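PDB 5C2Y: RNA polymerase II subunit B1 CTD phosphatase RTR1 from Saccharomyces cerevisiae, which dephosphorylates the C-terminal domain of RNA polymerase II as a serine phosphatase and so helps regulate the polymerase during transcription. Local coordinates for residues E37-L42 and Q66-E71; K51-L56 and Q126-Q131; T100-L105 and L113-S118. All coordinates share one frame; numbering follows the deposited sequence.

In the fold
The chain is helical, with no strands. After helix 9-17 the chain forms helix 28-42, the first to enter a contact. Contact 1 closes the first loop by setting this helix beside helix 62-74. Helix 50-56 lies inside that loop and opens contact 2, which closes only when helix 119-129 arrives. Contacts 1 and 2 therefore cross along the chain. They also touch in space, where I38 and L42 pack on L56. Contact 3 is nested inside the loop of contact 2 and follows contact 1 in series. It joins helix 96-104 to the segment before helix 119-129, which carries zinc ligand C117. V69 and Y116 bring contacts 1 and 3 together.

Contact 1 (E37-L42 and Q66-E71); sequences EIIGLL and QDLVDE
I39 and L68 mark the closest backbone approach, with their CA atoms 6.2 Å apart. Segments 37-42 and 66-71 are both helical and run in roughly the same direction, at 34° to each other. Their axes come no nearer than 10.2 Å, so side chains fill the interval. This is the packing of helices 28-42 and 62-74 in an all-helical fold, the second helix lying in the predicted RTR1-type zinc finger. L68 is the common partner on its helix. Its CG stands anti to the backbone N (chi1 177°), and this sends methyl CD1 across to the other helix. There CD1 meets CG2 of I39 at 3.8 Å. The same CD1 touches CB of L42 at 4.0 Å, about one turn further along helix 28-42. I39 and L68 lie alongside each other, pointing opposite ways. I39 points its CB toward helix 62-74 and does the touching with CG2, the methyl beside its carbonyl carbon. That methyl has a second neighbour. The extended side chain of E71 brings OE1 to 3.6 Å from I39 CG2.

Other parts of the fold cover the contact. L42 also packs on L56 of helix 50-56, and its carbonyl O accepts a hydrogen bond from NE of R72, which follows segment 66-71. V69 turns instead to Y116, in the loop that carries a zinc ligand. Between the two segments themselves there is no hydrogen bond or salt bridge. The chemistry is that of a buried aliphatic seam with a carboxylate at its border, so cohesion here probably rests on burying I39, L42 and L68.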
loop_
_atom_site.group_PDB
_atom_site.type_symbol
_atom_site.label_atom_id
_atom_site.label_comp_id
_atom_site.label_asym_id
_atom_site.label_seq_id
_atom_site.Cartn_x
_atom_site.Cartn_y
_atom_site.Cartn_z
ATOM N N GLU A 37 10.455 -8.470 -2.125
ATOM C CA GLU A 37 9.755 -9.623 -1.590
ATOM C C GLU A 37 8.334 -9.277 -1.180
ATOM O O GLU A 37 7.414 -10.051 -1.438
ATOM C CB GLU A 37 10.516 -10.227 -0.408
ATOM C CG GLU A 37 11.593 -11.209 -0.848
ATOM C CD GLU A 37 11.021 -12.411 -1.594
ATOM O OE1 GLU A 37 9.803 -12.650 -1.503
ATOM O OE2 GLU A 37 11.784 -13.114 -2.284
ATOM N N ILE A 38 8.156 -8.125 -0.537
ATOM C CA ILE A 38 6.810 -7.641 -0.201
ATOM C C ILE A 38 5.991 -7.349 -1.464
ATOM O O ILE A 38 4.870 -7.829 -1.613
ATOM C CB ILE A 38 6.873 -6.377 0.667
ATOM C CG1 ILE A 38 7.502 -6.703 2.019
ATOM C CG2 ILE A 38 5.496 -5.832 0.884
ATOM C CD1 ILE A 38 7.960 -5.504 2.755
ATOM N N ILE A 39 6.570 -6.570 -2.376
ATOM C CA ILE A 39 5.913 -6.247 -3.640
ATOM C C ILE A 39 5.622 -7.499 -4.462
ATOM O O ILE A 39 4.610 -7.563 -5.161
ATOM C CB ILE A 39 6.755 -5.268 -4.458
ATOM C CG1 ILE A 39 6.853 -3.941 -3.703
ATOM C CG2 ILE A 39 6.149 -5.048 -5.824
ATOM C CD1 ILE A 39 7.514 -2.863 -4.475
ATOM N N GLY A 40 6.489 -8.506 -4.364
ATOM C CA GLY A 40 6.195 -9.785 -4.972
ATOM C C GLY A 40 4.912 -10.345 -4.382
ATOM O O GLY A 40 4.103 -10.963 -5.060
ATOM N N LEU A 41 4.714 -10.111 -3.095
ATOM C CA LEU A 41 3.554 -10.635 -2.389
ATOM C C LEU A 41 2.267 -9.871 -2.731
ATOM O O LEU A 41 1.171 -10.442 -2.755
ATOM C CB LEU A 41 3.816 -10.584 -0.885
ATOM C CG LEU A 41 3.426 -11.754 0.010
ATOM C CD1 LEU A 41 4.280 -12.949 -0.281
ATOM C CD2 LEU A 41 3.607 -11.337 1.447
ATOM N N LEU A 42 2.391 -8.580 -3.012
ATOM C CA LEU A 42 1.201 -7.761 -3.182
ATOM C C LEU A 42 0.890 -7.381 -4.618
ATOM O O LEU A 42 -0.098 -6.687 -4.861
ATOM C CB LEU A 42 1.323 -6.491 -2.346
ATOM C CG LEU A 42 1.149 -6.664 -0.843
ATOM C CD1 LEU A 42 0.887 -5.324 -0.202
ATOM C CD2 LEU A 42 0.014 -7.584 -0.562
ATOM N N GLN A 66 4.349 3.914 -5.143
ATOM C CA GLN A 66 4.052 4.230 -6.545
ATOM C C GLN A 66 4.368 3.050 -7.462
ATOM O O GLN A 66 3.518 2.619 -8.260
ATOM C CB GLN A 66 4.831 5.459 -7.009
ATOM C CG GLN A 66 4.322 6.014 -8.325
ATOM C CD GLN A 66 2.800 6.153 -8.314
ATOM O OE1 GLN A 66 2.245 6.963 -7.560
ATOM N NE2 GLN A 66 2.118 5.358 -9.147
ATOM N N ASP A 67 5.591 2.533 -7.333
ATOM C CA ASP A 67 6.016 1.355 -8.072
ATOM C C ASP A 67 5.062 0.170 -7.873
ATOM O O ASP A 67 4.745 -0.537 -8.815
ATOM C CB ASP A 67 7.432 0.966 -7.657
ATOM C CG ASP A 67 8.487 1.853 -8.288
ATOM O OD1 ASP A 67 8.195 2.463 -9.344
ATOM O OD2 ASP A 67 9.610 1.929 -7.727
ATOM N N LEU A 68 4.604 -0.039 -6.646
ATOM C CA LEU A 68 3.661 -1.106 -6.353
ATOM C C LEU A 68 2.331 -0.925 -7.097
ATOM O O LEU A 68 1.767 -1.877 -7.622
ATOM C CB LEU A 68 3.412 -1.180 -4.848
ATOM C CG LEU A 68 2.385 -2.209 -4.376
ATOM C CD1 LEU A 68 2.761 -3.635 -4.795
ATOM C CD2 LEU A 68 2.234 -2.101 -2.871
ATOM N N VAL A 69 1.844 0.310 -7.127
ATOM C CA VAL A 69 0.602 0.656 -7.810
ATOM C C VAL A 69 0.736 0.394 -9.294
ATOM O O VAL A 69 -0.179 -0.145 -9.918
ATOM C CB VAL A 69 0.227 2.140 -7.555
ATOM C CG1 VAL A 69 -0.733 2.681 -8.617
ATOM C CG2 VAL A 69 -0.355 2.289 -6.159
ATOM N N ASP A 70 1.894 0.752 -9.849
ATOM C CA ASP A 70 2.190 0.480 -11.249
ATOM C C ASP A 70 2.269 -1.014 -11.537
ATOM O O ASP A 70 1.742 -1.493 -12.542
ATOM C CB ASP A 70 3.483 1.183 -11.663
ATOM C CG ASP A 70 3.314 2.695 -11.737
ATOM O OD1 ASP A 70 2.179 3.141 -11.976
ATOM O OD2 ASP A 70 4.296 3.445 -11.548
ATOM N N GLU A 71 2.911 -1.773 -10.673
ATOM C CA GLU A 71 3.019 -3.189 -10.964
ATOM C C GLU A 71 1.697 -3.925 -10.737
ATOM O O GLU A 71 1.453 -4.940 -11.383
ATOM C CB GLU A 71 4.122 -3.831 -10.138
ATOM C CG GLU A 71 4.328 -5.288 -10.473
ATOM C CD GLU A 71 5.632 -5.800 -9.951
ATOM O OE1 GLU A 71 6.396 -4.969 -9.422
ATOM O OE2 GLU A 71 5.895 -7.019 -10.072
#

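Contact 2 (K51-L56 and Q126-Q131); sequences KTLKYL and QFYQVQ. With SO4 (sulfate ion), chain D.
L53 and L56 meet a single aromatic residue, Y128, in the core, with the L53 side chain about 11 Å from the zinc ion. Y128 lies on helix 119-129, which also supplies zinc ligand H121 in the predicted RTR1-type zinc finger. The contact ties this helix to helix 50-56.

The polar link is one hydrogen bond. The hydroxyl of Y128 donates to the backbone O of L53 at 2.6 Å. It approaches with a C=O...donor angle of 155°, tilted 22° from the carbonyl plane. The ring gets there because CG is anti to the backbone N of Y128 (chi1 -179°), which extends it toward helix 50-56.

Apolar contacts accompany this bond. L53 CD1 sits over one face of the ring, 4.0 Å from its centroid and displaced toward the rim, in a CH-pi contact. CG of L53 is 3.6 Å from CE1 of Y128. L56 lies across the tyrosine and brings CB to 3.8 Å from the OH. Y65 of helix 62-74 also meets the tyrosine ring. A phenylalanine in place of Y128 could still pack on L53, but would probably leave the L53 carbonyl without its hydroxyl donor and weaken the tie between the helices.

Further polar bonds lie outside the contact itself. K54 forms a salt bridge with E165 and donates from NZ to O2 of a sulfate at 2.8 Å; this ion probably came from the crystallisation liquor. Further along the chain, the Q131 side chain folds back. Its NE2 donates to F127 O at 3.0 Å, from above the carbonyl plane.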
loop_
_atom_site.group_PDB
_atom_site.type_symbol
_atom_site.label_atom_id
_atom_site.label_comp_id
_atom_site.label_asym_id
_atom_site.label_seq_id
_atom_site.Cartn_x
_atom_site.Cartn_y
_atom_site.Cartn_z
ATOM N N LYS A 51 -5.099 -3.880 8.821
ATOM C CA LYS A 51 -3.997 -4.062 9.763
ATOM C C LYS A 51 -2.709 -4.405 9.019
ATOM O O LYS A 51 -1.609 -3.979 9.384
ATOM C CB LYS A 51 -4.375 -5.164 10.760
ATOM C CG LYS A 51 -3.441 -5.388 11.928
ATOM C CD LYS A 51 -4.107 -6.313 12.966
ATOM C CE LYS A 51 -4.704 -7.582 12.328
ATOM N NZ LYS A 51 -6.176 -7.476 12.029
ATOM N N THR A 52 -2.857 -5.173 7.952
ATOM C CA THR A 52 -1.714 -5.567 7.147
ATOM C C THR A 52 -1.244 -4.376 6.310
ATOM O O THR A 52 -0.052 -4.040 6.324
ATOM C CB THR A 52 -2.061 -6.773 6.261
ATOM O OG1 THR A 52 -2.414 -7.874 7.102
ATOM C CG2 THR A 52 -0.890 -7.179 5.408
ATOM N N LEU A 53 -2.179 -3.716 5.617
ATOM C CA LEU A 53 -1.840 -2.521 4.845
ATOM C C LEU A 53 -1.158 -1.477 5.734
ATOM O O LEU A 53 -0.181 -0.855 5.315
ATOM C CB LEU A 53 -3.077 -1.928 4.179
ATOM C CG LEU A 53 -2.868 -0.714 3.260
ATOM C CD1 LEU A 53 -1.908 -1.012 2.138
ATOM C CD2 LEU A 53 -4.167 -0.265 2.668
ATOM N N LYS A 54 -1.661 -1.312 6.959
ATOM C CA LYS A 54 -1.105 -0.371 7.919
ATOM C C LYS A 54 0.258 -0.822 8.401
ATOM O O LYS A 54 1.193 -0.024 8.506
ATOM C CB LYS A 54 -2.043 -0.209 9.116
ATOM C CG LYS A 54 -3.139 0.832 8.933
ATOM C CD LYS A 54 -4.408 0.461 9.690
ATOM C CE LYS A 54 -4.239 0.499 11.203
ATOM N NZ LYS A 54 -4.139 1.880 11.729
ATOM N N TYR A 55 0.365 -2.106 8.719
ATOM C CA TYR A 55 1.629 -2.657 9.183
ATOM C C TYR A 55 2.704 -2.432 8.133
ATOM O O TYR A 55 3.851 -2.102 8.439
ATOM C CB TYR A 55 1.481 -4.153 9.481
ATOM C CG TYR A 55 2.786 -4.903 9.629
ATOM C CD1 TYR A 55 3.583 -4.721 10.746
ATOM C CD2 TYR A 55 3.216 -5.796 8.654
ATOM C CE1 TYR A 55 4.777 -5.391 10.887
ATOM C CE2 TYR A 55 4.411 -6.481 8.796
ATOM C CZ TYR A 55 5.182 -6.275 9.918
ATOM O OH TYR A 55 6.373 -6.947 10.081
ATOM N N LEU A 56 2.289 -2.613 6.890
ATOM C CA LEU A 56 3.134 -2.550 5.711
ATOM C C LEU A 56 3.874 -1.225 5.553
ATOM O O LEU A 56 4.996 -1.186 5.045
ATOM C CB LEU A 56 2.243 -2.794 4.514
ATOM C CG LEU A 56 2.724 -3.293 3.185
ATOM C CD1 LEU A 56 2.893 -4.783 3.266
ATOM C CD2 LEU A 56 1.643 -2.910 2.197
ATOM N N GLN A 126 -4.107 7.247 -2.214
ATOM C CA GLN A 126 -3.288 8.450 -2.182
ATOM C C GLN A 126 -3.171 9.007 -0.763
ATOM O O GLN A 126 -2.114 9.498 -0.361
ATOM C CB GLN A 126 -3.864 9.490 -3.151
ATOM C CG GLN A 126 -3.278 10.874 -3.030
ATOM C CD GLN A 126 -3.432 11.681 -4.302
ATOM O OE1 GLN A 126 -4.305 12.546 -4.407
ATOM N NE2 GLN A 126 -2.575 11.406 -5.279
ATOM N N PHE A 127 -4.269 8.928 -0.014
ATOM C CA PHE A 127 -4.321 9.247 1.409
ATOM C C PHE A 127 -3.282 8.436 2.176
ATOM O O PHE A 127 -2.565 8.950 3.042
ATOM C CB PHE A 127 -5.725 8.956 1.920
ATOM C CG PHE A 127 -5.995 9.432 3.316
ATOM C CD1 PHE A 127 -5.738 8.611 4.413
ATOM C CD2 PHE A 127 -6.553 10.687 3.536
ATOM C CE1 PHE A 127 -6.010 9.047 5.706
ATOM C CE2 PHE A 127 -6.835 11.126 4.822
ATOM C CZ PHE A 127 -6.568 10.306 5.907
ATOM N N TYR A 128 -3.200 7.153 1.845
ATOM C CA TYR A 128 -2.192 6.253 2.406
ATOM C C TYR A 128 -0.787 6.687 2.031
ATOM O O TYR A 128 0.063 6.871 2.892
ATOM C CB TYR A 128 -2.440 4.833 1.908
ATOM C CG TYR A 128 -1.495 3.769 2.411
ATOM C CD1 TYR A 128 -1.712 3.151 3.638
ATOM C CD2 TYR A 128 -0.415 3.347 1.642
ATOM C CE1 TYR A 128 -0.857 2.163 4.100
ATOM C CE2 TYR A 128 0.445 2.356 2.092
ATOM C CZ TYR A 128 0.219 1.767 3.319
ATOM O OH TYR A 128 1.061 0.776 3.770
ATOM N N GLN A 129 -0.556 6.872 0.739
ATOM C CA GLN A 129 0.777 7.117 0.209
ATOM C C GLN A 129 1.506 8.356 0.749
ATOM O O GLN A 129 2.720 8.313 1.003
ATOM C CB GLN A 129 0.698 7.230 -1.300
ATOM C CG GLN A 129 2.040 7.558 -1.930
ATOM C CD GLN A 129 1.903 7.954 -3.373
ATOM O OE1 GLN A 129 0.962 8.659 -3.737
ATOM N NE2 GLN A 129 2.829 7.501 -4.211
ATOM N N VAL A 130 0.781 9.459 0.910
ATOM C CA VAL A 130 1.399 10.724 1.291
ATOM C C VAL A 130 1.813 10.729 2.762
ATOM O O VAL A 130 2.478 11.651 3.232
ATOM C CB VAL A 130 0.444 11.903 1.021
ATOM C CG1 VAL A 130 0.086 11.960 -0.466
ATOM C CG2 VAL A 130 -0.803 11.754 1.862
ATOM N N GLN A 131 1.418 9.696 3.493
ATOM C CA GLN A 131 1.808 9.577 4.891
ATOM C C GLN A 131 3.068 8.743 5.056
ATOM O O GLN A 131 3.556 8.567 6.173
ATOM C CB GLN A 131 0.704 8.937 5.708
ATOM C CG GLN A 131 -0.590 9.681 5.736
ATOM C CD GLN A 131 -1.607 8.944 6.578
ATOM O OE1 GLN A 131 -1.332 8.606 7.740
ATOM N NE2 GLN A 131 -2.779 8.653 5.992
HETATM S S SO4 D . -3.190 1.453 14.777
HETATM O O1 SO4 D . -4.648 1.324 14.764
HETATM O O2 SO4 D . -2.795 2.640 14.025
HETATM O O3 SO4 D . -2.612 0.247 14.185
HETATM O O4 SO4 D . -2.700 1.570 16.148
#

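Contact 3 (T100-L105 and L113-S118); sequences TKKFLL and LSHYCS. With ZN (zinc ion), chain C.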
loop_
_atom_site.group_PDB
_atom_site.type_symbol
_atom_site.label_atom_id
_atom_site.label_comp_id
_atom_site.label_asym_id
_atom_site.label_seq_id
_atom_site.Cartn_x
_atom_site.Cartn_y
_atom_site.Cartn_z
ATOM N N THR A 100 -0.771 11.355 -22.415
ATOM C CA THR A 100 -1.309 12.690 -22.674
ATOM C C THR A 100 -2.690 12.896 -22.059
ATOM O O THR A 100 -2.955 13.965 -21.513
ATOM C CB THR A 100 -1.413 12.983 -24.191
ATOM O OG1 THR A 100 -0.129 12.826 -24.801
ATOM C CG2 THR A 100 -1.866 14.398 -24.429
ATOM N N LYS A 101 -3.561 11.882 -22.152
ATOM C CA LYS A 101 -4.944 11.979 -21.669
ATOM C C LYS A 101 -5.027 12.279 -20.182
ATOM O O LYS A 101 -5.857 13.074 -19.736
ATOM C CB LYS A 101 -5.711 10.686 -21.949
ATOM C CG LYS A 101 -6.267 10.589 -23.364
ATOM C CD LYS A 101 -6.954 9.270 -23.617
ATOM C CE LYS A 101 -8.110 9.083 -22.685
ATOM N NZ LYS A 101 -8.759 7.779 -22.963
ATOM N N LYS A 102 -4.169 11.628 -19.410
ATOM C CA LYS A 102 -4.165 11.832 -17.974
ATOM C C LYS A 102 -3.979 13.311 -17.570
ATOM O O LYS A 102 -4.409 13.711 -16.497
ATOM C CB LYS A 102 -3.078 10.967 -17.334
ATOM C CG LYS A 102 -3.096 10.993 -15.804
ATOM C CD LYS A 102 -2.025 10.102 -15.182
ATOM C CE LYS A 102 -2.313 9.813 -13.705
ATOM N NZ LYS A 102 -1.246 8.949 -13.104
ATOM N N PHE A 103 -3.363 14.122 -18.432
ATOM C CA PHE A 103 -2.961 15.486 -18.061
ATOM C C PHE A 103 -3.645 16.556 -18.903
ATOM O O PHE A 103 -3.869 17.680 -18.445
ATOM C CB PHE A 103 -1.442 15.650 -18.186
ATOM C CG PHE A 103 -0.659 14.681 -17.351
ATOM C CD1 PHE A 103 -0.746 14.712 -15.954
ATOM C CD2 PHE A 103 0.168 13.738 -17.949
ATOM C CE1 PHE A 103 -0.026 13.821 -15.171
ATOM C CE2 PHE A 103 0.898 12.841 -17.171
ATOM C CZ PHE A 103 0.801 12.884 -15.780
ATOM N N LEU A 104 -3.943 16.200 -20.145
ATOM C CA LEU A 104 -4.650 17.074 -21.069
ATOM C C LEU A 104 -6.092 17.236 -20.660
ATOM O O LEU A 104 -6.609 18.344 -20.581
ATOM C CB LEU A 104 -4.603 16.509 -22.481
ATOM C CG LEU A 104 -5.634 17.099 -23.434
ATOM C CD1 LEU A 104 -5.285 18.541 -23.672
ATOM C CD2 LEU A 104 -5.678 16.316 -24.737
ATOM N N LEU A 105 -6.754 16.106 -20.450
ATOM C CA LEU A 105 -8.145 16.117 -20.065
ATOM C C LEU A 105 -8.228 16.768 -18.697
ATOM O O LEU A 105 -7.477 16.417 -17.795
ATOM C CB LEU A 105 -8.712 14.698 -20.080
ATOM C CG LEU A 105 -8.622 14.053 -21.469
ATOM C CD1 LEU A 105 -9.339 12.711 -21.533
ATOM C CD2 LEU A 105 -9.154 14.998 -22.520
ATOM N N LEU A 113 -9.408 6.501 -13.060
ATOM C CA LEU A 113 -10.083 5.261 -13.410
ATOM C C LEU A 113 -9.175 4.339 -14.230
ATOM O O LEU A 113 -9.438 3.133 -14.340
ATOM C CB LEU A 113 -11.385 5.558 -14.147
ATOM C CG LEU A 113 -12.508 6.073 -13.237
ATOM C CD1 LEU A 113 -13.847 6.130 -13.962
ATOM C CD2 LEU A 113 -12.630 5.208 -12.003
ATOM N N SER A 114 -8.085 4.889 -14.764
ATOM C CA SER A 114 -7.069 4.057 -15.423
ATOM C C SER A 114 -6.078 3.399 -14.432
ATOM O O SER A 114 -5.343 2.501 -14.814
ATOM C CB SER A 114 -6.298 4.873 -16.480
ATOM O OG SER A 114 -5.733 6.056 -15.943
ATOM N N HIS A 115 -6.081 3.830 -13.170
ATOM C CA HIS A 115 -5.227 3.224 -12.141
ATOM C C HIS A 115 -5.995 2.489 -11.025
ATOM O O HIS A 115 -5.422 1.653 -10.302
ATOM C CB HIS A 115 -4.329 4.302 -11.518
ATOM C CG HIS A 115 -3.498 5.027 -12.530
ATOM N ND1 HIS A 115 -2.467 4.421 -13.214
ATOM C CD2 HIS A 115 -3.585 6.287 -13.016
ATOM C CE1 HIS A 115 -1.935 5.287 -14.059
ATOM N NE2 HIS A 115 -2.592 6.425 -13.958
ATOM N N TYR A 116 -7.280 2.805 -10.874
ATOM C CA TYR A 116 -8.076 2.256 -9.779
ATOM C C TYR A 116 -9.471 1.874 -10.242
ATOM O O TYR A 116 -9.911 2.261 -11.317
ATOM C CB TYR A 116 -8.163 3.257 -8.625
ATOM C CG TYR A 116 -6.820 3.719 -8.106
ATOM C CD1 TYR A 116 -6.099 2.963 -7.206
ATOM C CD2 TYR A 116 -6.274 4.910 -8.534
ATOM C CE1 TYR A 116 -4.878 3.395 -6.747
ATOM C CE2 TYR A 116 -5.065 5.343 -8.079
ATOM C CZ TYR A 116 -4.373 4.591 -7.186
ATOM O OH TYR A 116 -3.160 5.055 -6.739
ATOM N N CYS A 117 -10.164 1.096 -9.427
ATOM C CA CYS A 117 -11.503 0.635 -9.767
ATOM C C CYS A 117 -12.508 1.763 -9.618
ATOM O O CYS A 117 -13.614 1.687 -10.145
ATOM C CB CYS A 117 -11.917 -0.538 -8.881
ATOM S SG CYS A 117 -12.230 -0.082 -7.154
ATOM N N SER A 118 -12.113 2.805 -8.893
ATOM C CA SER A 118 -13.018 3.898 -8.550
ATOM C C SER A 118 -12.262 5.093 -7.989
ATOM O O SER A 118 -11.090 4.985 -7.609
ATOM C CB SER A 118 -14.033 3.425 -7.534
ATOM O OG SER A 118 -13.324 2.794 -6.491
HETATM ZN ZN ZN C . -10.399 -0.979 -6.102
#
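K102 reaches from helix 96-104 to H115, in the loop before helix 119-129. Its CB points toward that loop. CG stands anti to the backbone N (chi1 -174°) and passes over the rim of the neighbouring F103 ring. Beyond CG the chain is fully extended. CD arrives at the edge of the imidazole of H115, in the plane of the ring, 3.9 Å from NE2. CE comes closer, at 3.4 Å from NE2, and is also near CD2. The tip NZ lies 3.0 Å from H115 NE2 and approaches the ring obliquely. K102 runs roughly perpendicular to the H115 side chain. A sulfate, probably from the crystallisation liquor, lies about 5 Å from the K102 side chain.

H115 has further neighbours. Its CG sits beside the backbone N (chi1 -56°), with the ring extending toward K102. OG of S114 lies over the rim of one ring face, 3.5 Å above the plane. ND1 is hydrogen-bonded outside the two segments. The backbone is fixed as well, since H115 O accepts from ND2 of N73 and H115 pairs with G79, next to zinc ligand C78.

Two residues on, C117 binds the zinc ion through SG at 2.3 Å. C78, C83 and H121 complete the site. S118 is the N-cap of helix 119-129, and its OG makes a weak hydrogen bond to the backbone N of H121. The loop thus belongs to a zinc site of three cysteines and one histidine, consistent with the predicted RTR1-type zinc finger.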